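Local structure of neural CELL adhesion molecule 1,140 KDA isoform (Homo sapiens, 2VKW) at residues I140-V145 and E157-S162; S111-E116 and G189-A194; Y147-S152 and A176-Y181. The protein probably mediates adhesion between neural cells as a cell-surface receptor, and is represented here by its two tandem fibronectin type III domains. One frame throughout, in Å; residues are numbered along the deposited sequence.

Contact 1 of 3, residues I140-V145 and E157-S162; sequences IRHYLV and EIRLPS
The guanidinium of Arg159 lies flat over one face of the His142 ring, with centres 3.7 Å apart and planes at 13°. This stack decorates the hairpin of strands C and C' in the second fibronectin type III domain. Arg159 leaves with CG anti to the backbone N. A bend at chi3, 80°, then folds the guanidinium over the imidazole, and Arg159 CD also lies over the ring face. The ring is held at its edge as well. Its ND1 donates an in-plane bond to Leu160 O at 3.0 Å, nearly straight at the hydrogen. A neutral ring would probably suit this cationic neighbour better than a charged one. His142 follows Arg141 in a classic beta bulge opposite Glu185.

Further along, Leu160 N bonds to Tyr143 O. Val145 and Ile158 form an antiparallel hydrogen-bonded pair. Val145 N bonds to Ile158 O, and Ile158 N to Val145 O, each at 2.9 Å. On the inner face, toward Leu130, Leu160 CD1 sits against Tyr143 CB and Val145 CG2. On the other face, Leu144 packs between two polar chains. Its CB and CD1 flank Glu157 OE2, and Leu144 CD2 presses on Arg159 CG at 3.3 Å.

Contact 2 of 3, residues S111-E116 and G189-A194; sequences SAPKLE and GKSKAA
Ser191 turns its CB toward Ser111 and Ala112 and packs beside the peptide link between them. Ser191 CB lies 3.7 Å from Ser111 O and 4.1 Å from Ala112 N. One bond further out, OG takes the position between the backbone N and the carbonyl carbon, chi1 67°. There Ser191 OG meets Pro113 CD at 3.8 Å, a van der Waals contact with the proline ring carbon. The hydroxyl also has a polar partner on the neighbouring strand, since OG is hydrogen-bonded to Ala184 N. The backbone of Ser191 is bonded to Ala184 too, so both parts of the residue are tied to the same place.

The touching parts, Ser111 to Leu115 and Ser191 to Ala194, run in roughly the same direction, 27° apart. They lie where strands A and G come together along one edge of the fibronectin type III sandwich. Residues 114-116 belong to the sheet with strand 126-131, while residues 189-194 border strand 177-186 in the opposing sheet. What joins them across this edge is small apolar packing.

Ala194 is central to it. Ala194 CB touches Pro113 CG at 3.8 Å and Leu115 CD1 at 3.9 Å. Ala112 CB approaches Ala194 CB at 4.1 Å, and it also rests on Lys192 O and on the CG of Lys192. Ala193, turned away from the other segment, packs on Met66 of the second subunit. Glu116 OE1 forms a salt bridge with Arg199 NE of that subunit.

Contact 3 of 3, residues Y147-S152 and A176-Y181; sequences YRALSS and AEYEVY. With SO4 (sulfate ion), chain D.
Arg148 and Glu179 lie side by side and point the same way, joined by a salt bridge of 2.6 Å from Arg148 NH1 to Glu179 OE1. The guanidinium and carboxylate planes are 36° apart. As a cross-strand pair they leave the same face of the sheet. With CG of each between the backbone N and the carbonyl carbon (chi1 74° and 55°), the two chains run alongside each other. Leu150 CD2 packs on Glu179 CG at 3.6 Å and covers its aliphatic part.

On the other face, Ala149 CB lies over the face of the Tyr178 ring, 4.0 Å from its centroid. Tyr178 CD2 meets the edge of the Tyr147 ring.

The backbone sets these positions. Arg148 and Glu179 are an antiparallel hydrogen-bonded pair on strands C and F of the fibronectin type III fold. Leu150 N adds a bond to Glu177 O at 2.8 Å. A type I turn from Ala149 to Ser152 follows, and Ser152 O accepts a weak bond from Arg148 NE. Tyr178 OH is bonded to Asp173 N, five residues earlier, which makes it the tyrosine corner of the domain.

Further out, Arg148 NH2 makes weak bonds to a sulfate, probably from the crystallisation liquor. Lys41 NZ of the second subunit bonds the same ion. Glu63 of that subunit also lies near Glu179 OE2. Arg148 therefore probably offsets part of the negative charge on Glu179, while it still attracts an anion at the subunit interface.

All three contacts belong to the second domain. Contacts 1 and 3 share strand 142-149, contact 1 pairing its beginning and contact 3 its end, with centres about 19 Å apart. Ile158 CD1 of contact 1 packs on Tyr147 CE2 of contact 3 at 3.7 Å. Contact 2 encloses both others along the chain. Its centre is about 11 Å from that of contact 1, and they touch through Leu144 CD1 and Lys190 CD at 3.4 Å. It lies about 18 Å from contact 3, centre to centre, and Ala193 CB reaches Tyr181 CD2 there. Contacts 2 and 3 both reach the second subunit, and the sulfate lies at contact 3.

Contact 1 of 3, residues I140-V145 and E157-S162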
loop_
_atom_site.group_PDB
_atom_site.type_symbol
_atom_site.label_atom_id
_atom_site.label_comp_id
_atom_site.label_asym_id
_atom_site.label_seq_id
_atom_site.Cartn_x
_atom_site.Cartn_y
_atom_site.Cartn_z
ATOM N N ILE A 140 -0.542 -16.124 -14.047
ATOM C CA ILE A 140 -0.939 -14.821 -14.549
ATOM C C ILE A 140 -0.711 -14.873 -16.054
ATOM O O ILE A 140 0.356 -15.289 -16.509
ATOM C CB ILE A 140 -0.061 -13.694 -13.957
ATOM C CG1 ILE A 140 -0.289 -13.593 -12.445
ATOM C CG2 ILE A 140 -0.374 -12.371 -14.656
ATOM C CD1 ILE A 140 0.573 -12.563 -11.754
ATOM N N ARG A 141 -1.714 -14.477 -16.825
ATOM C CA ARG A 141 -1.575 -14.475 -18.269
ATOM C C ARG A 141 -1.190 -13.101 -18.791
ATOM O O ARG A 141 -0.412 -12.991 -19.734
ATOM C CB ARG A 141 -2.862 -14.943 -18.940
ATOM C CG ARG A 141 -3.145 -16.416 -18.742
ATOM C CD ARG A 141 -3.812 -16.988 -19.973
ATOM N NE ARG A 141 -5.013 -16.235 -20.319
ATOM C CZ ARG A 141 -5.738 -16.449 -21.408
ATOM N NH1 ARG A 141 -5.386 -17.396 -22.264
ATOM N NH2 ARG A 141 -6.817 -15.715 -21.638
ATOM N N HIS A 142 -1.717 -12.050 -18.171
ATOM C CA HIS A 142 -1.398 -10.701 -18.621
ATOM C C HIS A 142 -1.355 -9.642 -17.538
ATOM O O HIS A 142 -2.167 -9.647 -16.615
ATOM C CB HIS A 142 -2.398 -10.258 -19.690
ATOM C CG HIS A 142 -2.310 -11.047 -20.955
ATOM N ND1 HIS A 142 -1.205 -11.008 -21.777
ATOM C CD2 HIS A 142 -3.177 -11.915 -21.528
ATOM C CE1 HIS A 142 -1.394 -11.819 -22.803
ATOM N NE2 HIS A 142 -2.583 -12.382 -22.675
ATOM N N TYR A 143 -0.389 -8.738 -17.659
ATOM C CA TYR A 143 -0.268 -7.625 -16.737
ATOM C C TYR A 143 -0.771 -6.429 -17.528
ATOM O O TYR A 143 -0.357 -6.216 -18.663
ATOM C CB TYR A 143 1.184 -7.389 -16.343
ATOM C CG TYR A 143 1.703 -8.331 -15.297
ATOM C CD1 TYR A 143 1.263 -8.248 -13.981
ATOM C CD2 TYR A 143 2.663 -9.290 -15.615
ATOM C CE1 TYR A 143 1.767 -9.089 -13.003
ATOM C CE2 TYR A 143 3.177 -10.142 -14.642
ATOM C CZ TYR A 143 2.729 -10.034 -13.336
ATOM O OH TYR A 143 3.260 -10.852 -12.357
ATOM N N LEU A 144 -1.685 -5.673 -16.940
ATOM C CA LEU A 144 -2.228 -4.497 -17.597
ATOM C C LEU A 144 -1.646 -3.300 -16.871
ATOM O O LEU A 144 -1.660 -3.247 -15.640
ATOM C CB LEU A 144 -3.757 -4.495 -17.506
ATOM C CG LEU A 144 -4.453 -5.701 -18.153
ATOM C CD1 LEU A 144 -5.946 -5.677 -17.840
ATOM C CD2 LEU A 144 -4.224 -5.675 -19.660
ATOM N N VAL A 145 -1.132 -2.345 -17.636
ATOM C CA VAL A 145 -0.514 -1.152 -17.077
ATOM C C VAL A 145 -1.167 0.149 -17.547
ATOM O O VAL A 145 -1.237 0.422 -18.748
ATOM C CB VAL A 145 0.995 -1.105 -17.432
ATOM C CG1 VAL A 145 1.631 0.152 -16.863
ATOM C CG2 VAL A 145 1.700 -2.347 -16.886
ATOM N N GLU A 157 -3.941 1.916 -22.327
ATOM C CA GLU A 157 -3.548 0.778 -21.506
ATOM C C GLU A 157 -2.504 -0.065 -22.238
ATOM O O GLU A 157 -2.634 -0.332 -23.437
ATOM C CB GLU A 157 -4.769 -0.093 -21.184
ATOM C CG GLU A 157 -4.468 -1.278 -20.265
ATOM C CD GLU A 157 -5.692 -2.145 -19.991
ATOM O OE1 GLU A 157 -6.193 -2.786 -20.939
ATOM O OE2 GLU A 157 -6.155 -2.187 -18.829
ATOM N N ILE A 158 -1.468 -0.471 -21.509
ATOM C CA ILE A 158 -0.401 -1.297 -22.065
ATOM C C ILE A 158 -0.561 -2.714 -21.541
ATOM O O ILE A 158 -0.408 -2.951 -20.346
ATOM C CB ILE A 158 0.990 -0.815 -21.622
ATOM C CG1 ILE A 158 1.210 0.632 -22.049
ATOM C CG2 ILE A 158 2.065 -1.715 -22.212
ATOM C CD1 ILE A 158 2.512 1.205 -21.539
ATOM N N ARG A 159 -0.875 -3.655 -22.421
ATOM C CA ARG A 159 -1.022 -5.036 -21.994
ATOM C C ARG A 159 0.292 -5.757 -22.263
ATOM O O ARG A 159 0.746 -5.823 -23.402
ATOM C CB ARG A 159 -2.152 -5.722 -22.756
ATOM C CG ARG A 159 -2.578 -7.031 -22.120
ATOM C CD ARG A 159 -3.627 -7.757 -22.934
ATOM N NE ARG A 159 -3.035 -8.475 -24.056
ATOM C CZ ARG A 159 -3.578 -9.553 -24.613
ATOM N NH1 ARG A 159 -4.727 -10.034 -24.147
ATOM N NH2 ARG A 159 -2.968 -10.159 -25.624
ATOM N N LEU A 160 0.908 -6.288 -21.212
ATOM C CA LEU A 160 2.177 -6.995 -21.351
ATOM C C LEU A 160 1.941 -8.464 -21.699
ATOM O O LEU A 160 0.952 -9.054 -21.276
ATOM C CB LEU A 160 2.975 -6.887 -20.051
ATOM C CG LEU A 160 3.205 -5.446 -19.575
ATOM C CD1 LEU A 160 3.678 -5.445 -18.134
ATOM C CD2 LEU A 160 4.212 -4.750 -20.482
ATOM N N PRO A 161 2.842 -9.067 -22.495
ATOM C CA PRO A 161 2.693 -10.476 -22.878
ATOM C C PRO A 161 2.969 -11.396 -21.696
ATOM O O PRO A 161 3.789 -11.080 -20.835
ATOM C CB PRO A 161 3.737 -10.649 -23.986
ATOM C CG PRO A 161 3.900 -9.263 -24.542
ATOM C CD PRO A 161 3.904 -8.425 -23.284
ATOM N N SER A 162 2.284 -12.534 -21.658
ATOM C CA SER A 162 2.479 -13.490 -20.578
ATOM C C SER A 162 3.963 -13.786 -20.483
ATOM O O SER A 162 4.644 -13.895 -21.500
ATOM C CB SER A 162 1.713 -14.782 -20.864
ATOM O OG SER A 162 2.107 -15.336 -22.108
#

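Contact 2 of 3, residues S111-E116 and G189-A194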
loop_
_atom_site.group_PDB
_atom_site.type_symbol
_atom_site.label_atom_id
_atom_site.label_comp_id
_atom_site.label_asym_id
_atom_site.label_seq_id
_atom_site.Cartn_x
_atom_site.Cartn_y
_atom_site.Cartn_z
ATOM N N SER A 111 -3.749 -11.638 -6.635
ATOM C CA SER A 111 -3.753 -10.555 -5.667
ATOM C C SER A 111 -2.972 -9.449 -6.381
ATOM O O SER A 111 -2.293 -9.725 -7.377
ATOM C CB SER A 111 -3.044 -10.978 -4.375
ATOM O OG SER A 111 -1.642 -11.042 -4.556
ATOM N N ALA A 112 -3.092 -8.212 -5.898
ATOM C CA ALA A 112 -2.402 -7.080 -6.505
ATOM C C ALA A 112 -0.900 -7.325 -6.568
ATOM O O ALA A 112 -0.289 -7.732 -5.586
ATOM C CB ALA A 112 -2.690 -5.795 -5.719
ATOM N N PRO A 113 -0.287 -7.090 -7.734
ATOM C CA PRO A 113 1.150 -7.298 -7.880
ATOM C C PRO A 113 2.009 -6.334 -7.057
ATOM O O PRO A 113 1.547 -5.282 -6.608
ATOM C CB PRO A 113 1.370 -7.147 -9.385
ATOM C CG PRO A 113 0.270 -6.228 -9.798
ATOM C CD PRO A 113 -0.902 -6.761 -9.031
ATOM N N LYS A 114 3.261 -6.725 -6.854
ATOM C CA LYS A 114 4.210 -5.929 -6.095
ATOM C C LYS A 114 5.030 -5.169 -7.130
ATOM O O LYS A 114 5.515 -5.759 -8.100
ATOM C CB LYS A 114 5.097 -6.859 -5.259
ATOM C CG LYS A 114 5.775 -6.199 -4.074
ATOM C CD LYS A 114 6.222 -7.251 -3.058
ATOM C CE LYS A 114 6.801 -6.601 -1.800
ATOM N NZ LYS A 114 7.014 -7.591 -0.696
ATOM N N LEU A 115 5.185 -3.865 -6.928
ATOM C CA LEU A 115 5.916 -3.040 -7.882
ATOM C C LEU A 115 7.265 -2.514 -7.396
ATOM O O LEU A 115 7.368 -1.889 -6.341
ATOM C CB LEU A 115 5.028 -1.876 -8.313
ATOM C CG LEU A 115 3.698 -2.335 -8.910
ATOM C CD1 LEU A 115 2.804 -1.138 -9.153
ATOM C CD2 LEU A 115 3.962 -3.100 -10.211
ATOM N N GLU A 116 8.298 -2.761 -8.193
ATOM C CA GLU A 116 9.641 -2.323 -7.857
ATOM C C GLU A 116 10.222 -1.500 -8.997
ATOM O O GLU A 116 10.682 -2.050 -9.993
ATOM C CB GLU A 116 10.531 -3.536 -7.595
ATOM C CG GLU A 116 11.890 -3.185 -7.031
ATOM C CD GLU A 116 12.794 -4.393 -6.933
ATOM O OE1 GLU A 116 13.661 -4.554 -7.814
ATOM O OE2 GLU A 116 12.623 -5.189 -5.982
ATOM N N GLY A 189 -9.875 -13.840 -13.711
ATOM C CA GLY A 189 -10.145 -12.418 -13.729
ATOM C C GLY A 189 -9.013 -11.501 -13.325
ATOM O O GLY A 189 -7.887 -11.942 -13.076
ATOM N N LYS A 190 -9.334 -10.212 -13.249
ATOM C CA LYS A 190 -8.364 -9.186 -12.905
ATOM C C LYS A 190 -8.243 -8.926 -11.415
ATOM O O LYS A 190 -9.226 -8.929 -10.675
ATOM C CB LYS A 190 -8.707 -7.874 -13.632
ATOM C CG LYS A 190 -8.873 -8.054 -15.134
ATOM C CD LYS A 190 -8.534 -6.798 -15.927
ATOM C CE LYS A 190 -9.618 -5.748 -15.873
ATOM N NZ LYS A 190 -9.228 -4.577 -16.715
ATOM N N SER A 191 -7.012 -8.708 -10.984
ATOM C CA SER A 191 -6.711 -8.411 -9.593
ATOM C C SER A 191 -7.070 -6.953 -9.362
ATOM O O SER A 191 -7.353 -6.219 -10.311
ATOM C CB SER A 191 -5.211 -8.568 -9.353
ATOM O OG SER A 191 -4.493 -7.569 -10.076
ATOM N N LYS A 192 -7.060 -6.526 -8.103
ATOM C CA LYS A 192 -7.322 -5.122 -7.829
ATOM C C LYS A 192 -5.998 -4.495 -8.257
ATOM O O LYS A 192 -4.975 -5.177 -8.283
ATOM C CB LYS A 192 -7.631 -4.880 -6.343
ATOM C CG LYS A 192 -6.542 -5.257 -5.363
ATOM C CD LYS A 192 -7.018 -4.989 -3.930
ATOM C CE LYS A 192 -5.967 -5.379 -2.890
ATOM N NZ LYS A 192 -6.414 -5.041 -1.499
ATOM N N ALA A 193 -6.011 -3.216 -8.609
ATOM C CA ALA A 193 -4.801 -2.553 -9.087
ATOM C C ALA A 193 -3.749 -2.178 -8.047
ATOM O O ALA A 193 -4.060 -1.667 -6.978
ATOM C CB ALA A 193 -5.181 -1.314 -9.898
ATOM N N ALA A 194 -2.497 -2.462 -8.376
ATOM C CA ALA A 194 -1.371 -2.108 -7.527
ATOM C C ALA A 194 -0.935 -0.780 -8.121
ATOM O O ALA A 194 -1.160 -0.530 -9.307
ATOM C CB ALA A 194 -0.256 -3.125 -7.663
#

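Contact 3 of 3, residues Y147-S152 and A176-Y181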
loop_
_atom_site.group_PDB
_atom_site.type_symbol
_atom_site.label_atom_id
_atom_site.label_comp_id
_atom_site.label_asym_id
_atom_site.label_seq_id
_atom_site.Cartn_x
_atom_site.Cartn_y
_atom_site.Cartn_z
ATOM N N TYR A 147 -1.000 4.312 -16.887
ATOM C CA TYR A 147 -0.141 5.337 -16.318
ATOM C C TYR A 147 -0.420 6.685 -16.966
ATOM O O TYR A 147 -0.941 6.746 -18.073
ATOM C CB TYR A 147 1.326 4.946 -16.498
ATOM C CG TYR A 147 1.902 5.229 -17.869
ATOM C CD1 TYR A 147 2.699 6.350 -18.090
ATOM C CD2 TYR A 147 1.660 4.373 -18.942
ATOM C CE1 TYR A 147 3.247 6.611 -19.339
ATOM C CE2 TYR A 147 2.204 4.629 -20.206
ATOM C CZ TYR A 147 3.000 5.751 -20.393
ATOM O OH TYR A 147 3.552 6.010 -21.633
ATOM N N ARG A 148 -0.056 7.759 -16.268
ATOM C CA ARG A 148 -0.288 9.122 -16.738
ATOM C C ARG A 148 0.528 10.086 -15.877
ATOM O O ARG A 148 0.922 9.751 -14.757
ATOM C CB ARG A 148 -1.750 9.487 -16.522
ATOM C CG ARG A 148 -1.999 9.744 -15.029
ATOM C CD ARG A 148 -3.443 9.783 -14.590
ATOM N NE ARG A 148 -4.076 11.076 -14.775
ATOM C CZ ARG A 148 -4.882 11.642 -13.883
ATOM N NH1 ARG A 148 -5.143 11.029 -12.737
ATOM N NH2 ARG A 148 -5.435 12.818 -14.145
ATOM N N ALA A 149 0.762 11.285 -16.400
ATOM C CA ALA A 149 1.443 12.330 -15.647
ATOM C C ALA A 149 0.247 12.947 -14.933
ATOM O O ALA A 149 -0.795 13.128 -15.552
ATOM C CB ALA A 149 2.068 13.349 -16.588
ATOM N N LEU A 150 0.372 13.258 -13.650
ATOM C CA LEU A 150 -0.757 13.828 -12.919
ATOM C C LEU A 150 -1.367 15.044 -13.625
ATOM O O LEU A 150 -2.552 15.337 -13.458
ATOM C CB LEU A 150 -0.335 14.206 -11.502
ATOM C CG LEU A 150 0.248 13.082 -10.644
ATOM C CD1 LEU A 150 0.336 13.576 -9.200
ATOM C CD2 LEU A 150 -0.629 11.833 -10.721
ATOM N N SER A 151 -0.559 15.734 -14.422
ATOM C CA SER A 151 -1.019 16.912 -15.152
ATOM C C SER A 151 -1.698 16.602 -16.479
ATOM O O SER A 151 -2.265 17.498 -17.104
ATOM C CB SER A 151 0.152 17.864 -15.422
ATOM O OG SER A 151 0.489 18.608 -14.263
ATOM N N SER A 152 -1.649 15.348 -16.917
ATOM C CA SER A 152 -2.241 15.007 -18.207
ATOM C C SER A 152 -3.328 13.946 -18.228
ATOM O O SER A 152 -3.800 13.474 -17.197
ATOM C CB SER A 152 -1.143 14.585 -19.182
ATOM O OG SER A 152 -0.176 15.601 -19.322
ATOM N N ALA A 176 7.877 16.151 -13.742
ATOM C CA ALA A 176 6.478 15.768 -13.661
ATOM C C ALA A 176 6.244 14.562 -12.760
ATOM O O ALA A 176 7.096 13.671 -12.659
ATOM C CB ALA A 176 5.953 15.474 -15.054
ATOM N N GLU A 177 5.080 14.532 -12.116
ATOM C CA GLU A 177 4.740 13.421 -11.243
ATOM C C GLU A 177 3.893 12.422 -12.015
ATOM O O GLU A 177 2.959 12.805 -12.713
ATOM C CB GLU A 177 3.968 13.913 -10.025
ATOM C CG GLU A 177 4.696 14.967 -9.233
ATOM C CD GLU A 177 3.932 15.373 -7.999
ATOM O OE1 GLU A 177 3.821 14.543 -7.067
ATOM O OE2 GLU A 177 3.434 16.517 -7.968
ATOM N N TYR A 178 4.220 11.142 -11.886
ATOM C CA TYR A 178 3.490 10.090 -12.582
ATOM C C TYR A 178 2.851 9.058 -11.657
ATOM O O TYR A 178 3.429 8.688 -10.635
ATOM C CB TYR A 178 4.426 9.333 -13.532
ATOM C CG TYR A 178 4.715 10.010 -14.851
ATOM C CD1 TYR A 178 5.691 10.996 -14.957
ATOM C CD2 TYR A 178 4.010 9.655 -16.000
ATOM C CE1 TYR A 178 5.958 11.611 -16.179
ATOM C CE2 TYR A 178 4.266 10.262 -17.220
ATOM C CZ TYR A 178 5.237 11.238 -17.304
ATOM O OH TYR A 178 5.475 11.845 -18.508
ATOM N N GLU A 179 1.654 8.600 -12.002
ATOM C CA GLU A 179 1.038 7.541 -11.215
ATOM C C GLU A 179 0.914 6.335 -12.142
ATOM O O GLU A 179 0.605 6.472 -13.326
ATOM C CB GLU A 179 -0.323 7.950 -10.617
ATOM C CG GLU A 179 -1.384 8.454 -11.570
ATOM C CD GLU A 179 -2.730 8.670 -10.866
ATOM O OE1 GLU A 179 -3.650 9.253 -11.481
ATOM O OE2 GLU A 179 -2.871 8.249 -9.699
ATOM N N VAL A 180 1.205 5.159 -11.605
ATOM C CA VAL A 180 1.155 3.929 -12.385
ATOM C C VAL A 180 0.290 2.885 -11.690
ATOM O O VAL A 180 0.459 2.632 -10.494
ATOM C CB VAL A 180 2.580 3.337 -12.570
ATOM C CG1 VAL A 180 2.515 2.046 -13.375
ATOM C CG2 VAL A 180 3.484 4.345 -13.256
ATOM N N TYR A 181 -0.633 2.287 -12.444
ATOM C CA TYR A 181 -1.512 1.238 -11.924
ATOM C C TYR A 181 -1.288 -0.064 -12.693
ATOM O O TYR A 181 -1.351 -0.105 -13.925
ATOM C CB TYR A 181 -2.988 1.651 -12.024
ATOM C CG TYR A 181 -3.364 2.756 -11.064
ATOM C CD1 TYR A 181 -2.913 4.057 -11.265
ATOM C CD2 TYR A 181 -4.124 2.489 -9.921
ATOM C CE1 TYR A 181 -3.202 5.072 -10.356
ATOM C CE2 TYR A 181 -4.418 3.504 -8.997
ATOM C CZ TYR A 181 -3.949 4.793 -9.230
ATOM O OH TYR A 181 -4.223 5.813 -8.348
HETATM S S SO4 D . -7.232 15.202 -12.157
HETATM O O1 SO4 D . -6.837 16.554 -11.715
HETATM O O2 SO4 D . -8.705 15.100 -12.215
HETATM O O3 SO4 D . -6.707 14.201 -11.220
HETATM O O4 SO4 D . -6.665 14.966 -13.496
#